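Local coordinates for periplasmic branched-chain amino acid-binding protein (Burkholderia mallei, PDB 3I09), which probably captures branched-chain amino acids or related small ligands in the periplasm for an ABC transporter, and here holds acetoacetic acid, at residues A[24-29]-A[47-52]; A[251-256]-A[315-320]. One frame throughout, in Å; residues are numbered along the deposited sequence.

Contact 1: A[24-29]-A[47-52]; sequences GGLEAI and VVYADH. With EDO (1,2-ethanediol), chain J.
Leu-26 lays one of its two methyls on the ring of Tyr-49 and the other against Val-47, and so carries most of the packing between helix 24-29 and strand 47-51. The methyl CD2 sits over the middle of one face of the tyrosine ring, 3.6 Å from the ring centroid and only 9° off its normal, a CH-pi contact in which the leucine crosses the tyrosine nearly at a right angle. The second methyl, CD1, is turned down the strand and meets Val-47 CG1 at 3.9 Å, with Tyr-49 CB close by. This fork depends on the leucine torsions: CG is anti to the backbone N (chi1 175°), and chi2 spreads the branches over two residues of the strand. The tyrosine answers with chi1 at 64°, which sets CG between its own N and carbonyl carbon and turns the ring across the strand, so that one face lies over the leucine methyl. One turn further on, Ile-29 adds a looser touch, its branch methyl CG2 lying 4.1 Å from Val-47 CG2, while its longer CG1 arm makes no contact with the strand. All three contacts are apolar, and no hydrogen bond links the segments. At the edge of the patch, a 1,2-ethanediol, probably from the crystallisation liquor, accepts a nearly straight bond of 2.9 Å from Val-47 N to its O1 and also bonds Lys-30. The helix and strand run nearly antiparallel, their axes 10.1 Å apart, as helix-on-sheet packing in an alpha/beta lobe. Leu-26 and Ile-29 both also touch Phe-9 on the neighbouring parallel strand 5-11, while Val-48 and Ala-50, alternating with the contact residues, pack on Trp-66 of helix 56-69 across the sheet.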
# COMPACT_ATOMS: atom_id res chain seq x y z
N GLY A 24 14.14 0.35 -3.91
CA GLY A 24 13.70 -0.91 -4.50
C GLY A 24 12.54 -0.71 -5.45
O GLY A 24 12.46 -1.30 -6.52
N GLY A 25 11.65 0.17 -5.06
CA GLY A 25 10.49 0.52 -5.90
C GLY A 25 10.94 1.21 -7.16
O GLY A 25 10.41 0.94 -8.24
N LEU A 26 11.91 2.12 -7.03
CA LEU A 26 12.50 2.81 -8.19
C LEU A 26 13.14 1.80 -9.14
O LEU A 26 12.92 1.84 -10.36
CB LEU A 26 13.54 3.83 -7.72
CG LEU A 26 14.33 4.55 -8.84
CD1 LEU A 26 13.44 5.29 -9.86
CD2 LEU A 26 15.40 5.48 -8.23
N GLU A 27 13.90 0.86 -8.58
CA GLU A 27 14.51 -0.20 -9.38
C GLU A 27 13.44 -1.01 -10.18
O GLU A 27 13.62 -1.31 -11.39
CB GLU A 27 15.31 -1.13 -8.47
CG GLU A 27 16.30 -1.98 -9.20
CD GLU A 27 15.67 -3.19 -9.86
OE1 GLU A 27 14.66 -3.73 -9.31
OE2 GLU A 27 16.19 -3.59 -10.93
N ALA A 28 12.35 -1.36 -9.51
CA ALA A 28 11.25 -2.10 -10.12
C ALA A 28 10.60 -1.30 -11.26
O ALA A 28 10.31 -1.85 -12.33
CB ALA A 28 10.23 -2.48 -9.04
N ILE A 29 10.44 0.00 -11.07
CA ILE A 29 9.94 0.89 -12.13
C ILE A 29 10.87 0.92 -13.33
O ILE A 29 10.42 0.80 -14.47
CB ILE A 29 9.67 2.31 -11.60
CG1 ILE A 29 8.44 2.29 -10.71
CG2 ILE A 29 9.56 3.32 -12.77
CD1 ILE A 29 8.20 3.56 -9.85
N VAL A 47 12.72 8.13 -16.66
CA VAL A 47 12.25 8.04 -15.29
C VAL A 47 12.99 9.09 -14.45
O VAL A 47 14.23 9.20 -14.48
CB VAL A 47 12.45 6.61 -14.72
CG1 VAL A 47 12.14 6.55 -13.26
CG2 VAL A 47 11.59 5.57 -15.49
N VAL A 48 12.23 9.88 -13.74
CA VAL A 48 12.74 10.77 -12.72
C VAL A 48 12.17 10.39 -11.35
O VAL A 48 11.14 9.74 -11.25
CB VAL A 48 12.44 12.23 -13.08
CG1 VAL A 48 13.19 12.61 -14.41
CG2 VAL A 48 10.90 12.51 -13.18
N TYR A 49 12.89 10.76 -10.29
CA TYR A 49 12.47 10.38 -8.95
C TYR A 49 12.84 11.40 -7.90
O TYR A 49 13.69 12.25 -8.14
CB TYR A 49 13.05 9.01 -8.59
CG TYR A 49 14.55 9.00 -8.52
CD1 TYR A 49 15.31 8.81 -9.66
CD2 TYR A 49 15.20 9.16 -7.31
CE1 TYR A 49 16.71 8.80 -9.59
CE2 TYR A 49 16.59 9.15 -7.24
CZ TYR A 49 17.32 8.99 -8.38
OH TYR A 49 18.69 8.98 -8.29
N ALA A 50 12.18 11.33 -6.76
CA ALA A 50 12.50 12.22 -5.65
C ALA A 50 12.15 11.54 -4.35
O ALA A 50 11.23 10.72 -4.29
CB ALA A 50 11.73 13.56 -5.80
N ASP A 51 12.90 11.89 -3.31
CA ASP A 51 12.62 11.44 -1.93
C ASP A 51 11.77 12.52 -1.29
O ASP A 51 12.25 13.67 -1.14
CB ASP A 51 13.95 11.35 -1.16
CG ASP A 51 13.78 10.89 0.27
OD1 ASP A 51 12.65 10.62 0.75
OD2 ASP A 51 14.83 10.79 0.96
N HIS A 52 10.53 12.21 -0.94
CA HIS A 52 9.69 13.22 -0.26
C HIS A 52 9.99 13.42 1.21
O HIS A 52 9.44 14.34 1.82
CB HIS A 52 8.18 13.03 -0.49
CG HIS A 52 7.61 11.72 -0.06
ND1 HIS A 52 7.85 11.12 1.16
CD2 HIS A 52 6.67 10.95 -0.67
CE1 HIS A 52 7.11 10.03 1.28
NE2 HIS A 52 6.39 9.90 0.17
C1 EDO J . 15.58 5.91 -18.07
O1 EDO J . 15.32 7.01 -17.16
C2 EDO J . 14.45 4.88 -18.04
O2 EDO J . 14.48 4.10 -16.82

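Contact 2: A[251-256]-A[315-320]; sequences DSWYWN and DDFYAK. With EDO (1,2-ethanediol), chain M.
Trp-253 reaches from its loop to Phe-317 and Tyr-318, and each part of its side chain finds a different partner. With CG anti to the backbone N (chi1 -173°), the indole extends toward the other loop. CB starts beside the tyrosine, 3.6 Å from Tyr-318 CE1. CG passes near Tyr-318 CD1, and the ring carbon CD1 comes to 3.6 Å from that same tyrosine atom while also approaching the carbonyl oxygen of Tyr-318. The five-membered ring and the tyrosine ring are inclined at 31°, with centroids 5.3 Å apart. At NE1 the indole gives its N-H to Phe-317 O, at 3.1 Å and 151°; the oxygen lies in the plane of the indole, although the nitrogen approaches it from above the carbonyl plane. Beyond it, CE2 and then CZ2 run along the phenylalanine, CZ2 at the edge of its ring, 3.9 Å from Phe-317 CE2, with the five-membered and phenyl rings almost perpendicular; this is the last part of the indole to meet the other loop. Two polar links run beside this aromatic cluster. Ser-252 OG and Tyr-318 OH share a hydrogen bond of 2.8 Å, and a water donates both to Ser-252 O and to Tyr-318 O, bridging the loops from above the tyrosine ring. The turn that presents these rings is held by Asp-316 OD1, which accepts from Tyr-318 N in an Asx turn and from Ala-319 N. Trp-264 of helix 259-272 stacks on Phe-317, and Tyr-318 packs on Ala-282 and Ser-285 of helix 278-297. The chemistry implies that directed bonds as well as shape join the loops: the indole N-H and the water serve backbone carbonyls, and the two hydroxyls serve each other, satisfying polar atoms buried with the rings.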
# COMPACT_ATOMS: atom_id res chain seq x y z
N ASP A 251 -2.60 -8.83 2.58
CA ASP A 251 -1.62 -8.26 1.61
C ASP A 251 -2.10 -8.51 0.20
O ASP A 251 -2.98 -9.33 -0.01
CB ASP A 251 -0.20 -8.80 1.83
CG ASP A 251 0.94 -7.79 1.36
OD1 ASP A 251 0.68 -6.83 0.59
OD2 ASP A 251 2.11 -7.91 1.84
N SER A 252 -1.52 -7.82 -0.78
CA SER A 252 -1.97 -7.96 -2.15
C SER A 252 -1.15 -8.91 -2.99
O SER A 252 -1.56 -9.23 -4.10
CB SER A 252 -1.99 -6.58 -2.85
OG SER A 252 -0.68 -6.09 -3.05
N TRP A 253 0.03 -9.29 -2.51
CA TRP A 253 0.98 -10.08 -3.33
C TRP A 253 2.06 -10.62 -2.43
O TRP A 253 2.41 -9.99 -1.42
CB TRP A 253 1.60 -9.18 -4.38
CG TRP A 253 2.46 -9.84 -5.39
CD1 TRP A 253 2.06 -10.36 -6.59
CD2 TRP A 253 3.88 -10.01 -5.34
NE1 TRP A 253 3.14 -10.86 -7.28
CE2 TRP A 253 4.28 -10.64 -6.54
CE3 TRP A 253 4.86 -9.70 -4.39
CZ2 TRP A 253 5.61 -10.99 -6.80
CZ3 TRP A 253 6.20 -9.98 -4.69
CH2 TRP A 253 6.55 -10.64 -5.86
N TYR A 254 2.55 -11.81 -2.77
CA TYR A 254 3.67 -12.39 -2.04
C TYR A 254 4.50 -13.20 -3.02
O TYR A 254 3.96 -13.87 -3.96
CB TYR A 254 3.25 -13.21 -0.79
CG TYR A 254 2.33 -14.39 -1.06
CD1 TYR A 254 1.01 -14.20 -1.44
CD2 TYR A 254 2.79 -15.70 -0.93
CE1 TYR A 254 0.16 -15.29 -1.68
CE2 TYR A 254 1.96 -16.77 -1.16
CZ TYR A 254 0.65 -16.56 -1.54
OH TYR A 254 -0.16 -17.64 -1.80
N TRP A 255 5.81 -13.10 -2.83
CA TRP A 255 6.77 -13.61 -3.81
C TRP A 255 6.59 -15.10 -4.08
O TRP A 255 6.83 -15.56 -5.20
CB TRP A 255 8.21 -13.29 -3.35
CG TRP A 255 8.65 -14.06 -2.15
CD1 TRP A 255 8.52 -13.71 -0.82
CD2 TRP A 255 9.28 -15.31 -2.19
NE1 TRP A 255 9.06 -14.70 -0.03
CE2 TRP A 255 9.52 -15.71 -0.85
CE3 TRP A 255 9.67 -16.17 -3.23
CZ2 TRP A 255 10.14 -16.93 -0.52
CZ3 TRP A 255 10.25 -17.40 -2.90
CH2 TRP A 255 10.50 -17.75 -1.57
N ASN A 256 6.19 -15.85 -3.06
CA ASN A 256 6.13 -17.31 -3.18
C ASN A 256 4.73 -17.84 -3.52
O ASN A 256 4.48 -19.02 -3.39
CB ASN A 256 6.61 -17.98 -1.89
CG ASN A 256 7.10 -19.42 -2.12
OD1 ASN A 256 7.51 -19.77 -3.23
ND2 ASN A 256 7.08 -20.26 -1.06
N ASP A 315 -3.60 -8.23 -16.38
CA ASP A 315 -3.33 -9.63 -16.11
C ASP A 315 -1.84 -9.88 -16.24
O ASP A 315 -1.34 -10.11 -17.34
CB ASP A 315 -4.10 -10.56 -17.10
CG ASP A 315 -4.00 -12.04 -16.74
OD1 ASP A 315 -3.37 -12.44 -15.73
OD2 ASP A 315 -4.61 -12.86 -17.48
N ASP A 316 -1.15 -9.77 -15.13
CA ASP A 316 0.29 -9.98 -15.12
C ASP A 316 0.68 -10.76 -13.85
O ASP A 316 -0.19 -11.28 -13.13
CB ASP A 316 1.01 -8.65 -15.32
CG ASP A 316 0.78 -7.64 -14.18
OD1 ASP A 316 0.35 -8.05 -13.08
OD2 ASP A 316 1.08 -6.44 -14.37
N PHE A 317 2.00 -10.88 -13.60
CA PHE A 317 2.51 -11.62 -12.46
C PHE A 317 2.03 -11.03 -11.10
O PHE A 317 2.06 -11.73 -10.08
CB PHE A 317 4.05 -11.60 -12.47
CG PHE A 317 4.61 -10.32 -11.97
CD1 PHE A 317 4.73 -9.23 -12.81
CD2 PHE A 317 4.92 -10.17 -10.64
CE1 PHE A 317 5.15 -8.01 -12.31
CE2 PHE A 317 5.37 -8.95 -10.15
CZ PHE A 317 5.48 -7.88 -11.00
N TYR A 318 1.64 -9.76 -11.11
CA TYR A 318 1.17 -9.06 -9.91
C TYR A 318 -0.31 -9.34 -9.62
O TYR A 318 -0.65 -9.75 -8.52
CB TYR A 318 1.45 -7.54 -10.01
CG TYR A 318 0.85 -6.80 -8.85
CD1 TYR A 318 1.40 -6.94 -7.56
CD2 TYR A 318 -0.28 -6.00 -9.01
CE1 TYR A 318 0.80 -6.31 -6.45
CE2 TYR A 318 -0.90 -5.37 -7.89
CZ TYR A 318 -0.35 -5.56 -6.62
OH TYR A 318 -0.99 -4.94 -5.55
N ALA A 319 -1.17 -9.17 -10.62
CA ALA A 319 -2.61 -9.26 -10.42
C ALA A 319 -3.36 -9.49 -11.69
O ALA A 319 -2.89 -9.16 -12.78
CB ALA A 319 -3.15 -7.98 -9.73
N LYS A 320 -4.55 -10.04 -11.52
CA LYS A 320 -5.60 -9.95 -12.53
C LYS A 320 -6.62 -8.96 -12.00
O LYS A 320 -7.05 -9.07 -10.86
CB LYS A 320 -6.26 -11.29 -12.79
CG LYS A 320 -5.29 -12.38 -13.22
C1 EDO M . 0.22 -14.50 -14.18
O1 EDO M . 0.54 -14.57 -12.79
C2 EDO M . 1.36 -13.92 -14.99
O2 EDO M . 1.84 -14.90 -15.91
O HOH W 1 -2.27 -8.96 -6.57

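In the fold
Contact 1 and contact 2 lie about 20 Å apart between centres and about 7 Å between nearest atoms, without touching. The first is partly buried, joining a helix to a strand of the mixed sheet through methyls and one ring face; the second is a buried meeting of two loops at the ends of strands of the antiparallel sheet. Their chemistry differs accordingly: in contact 1 the helix and strand meet through apolar side chains alone, whereas in contact 2 loop carbonyls are also met, by an indole N-H and a water. Helix 259-272 borders both, touching Glu-27 beside contact 1 and Trp-253 and Phe-317 in contact 2.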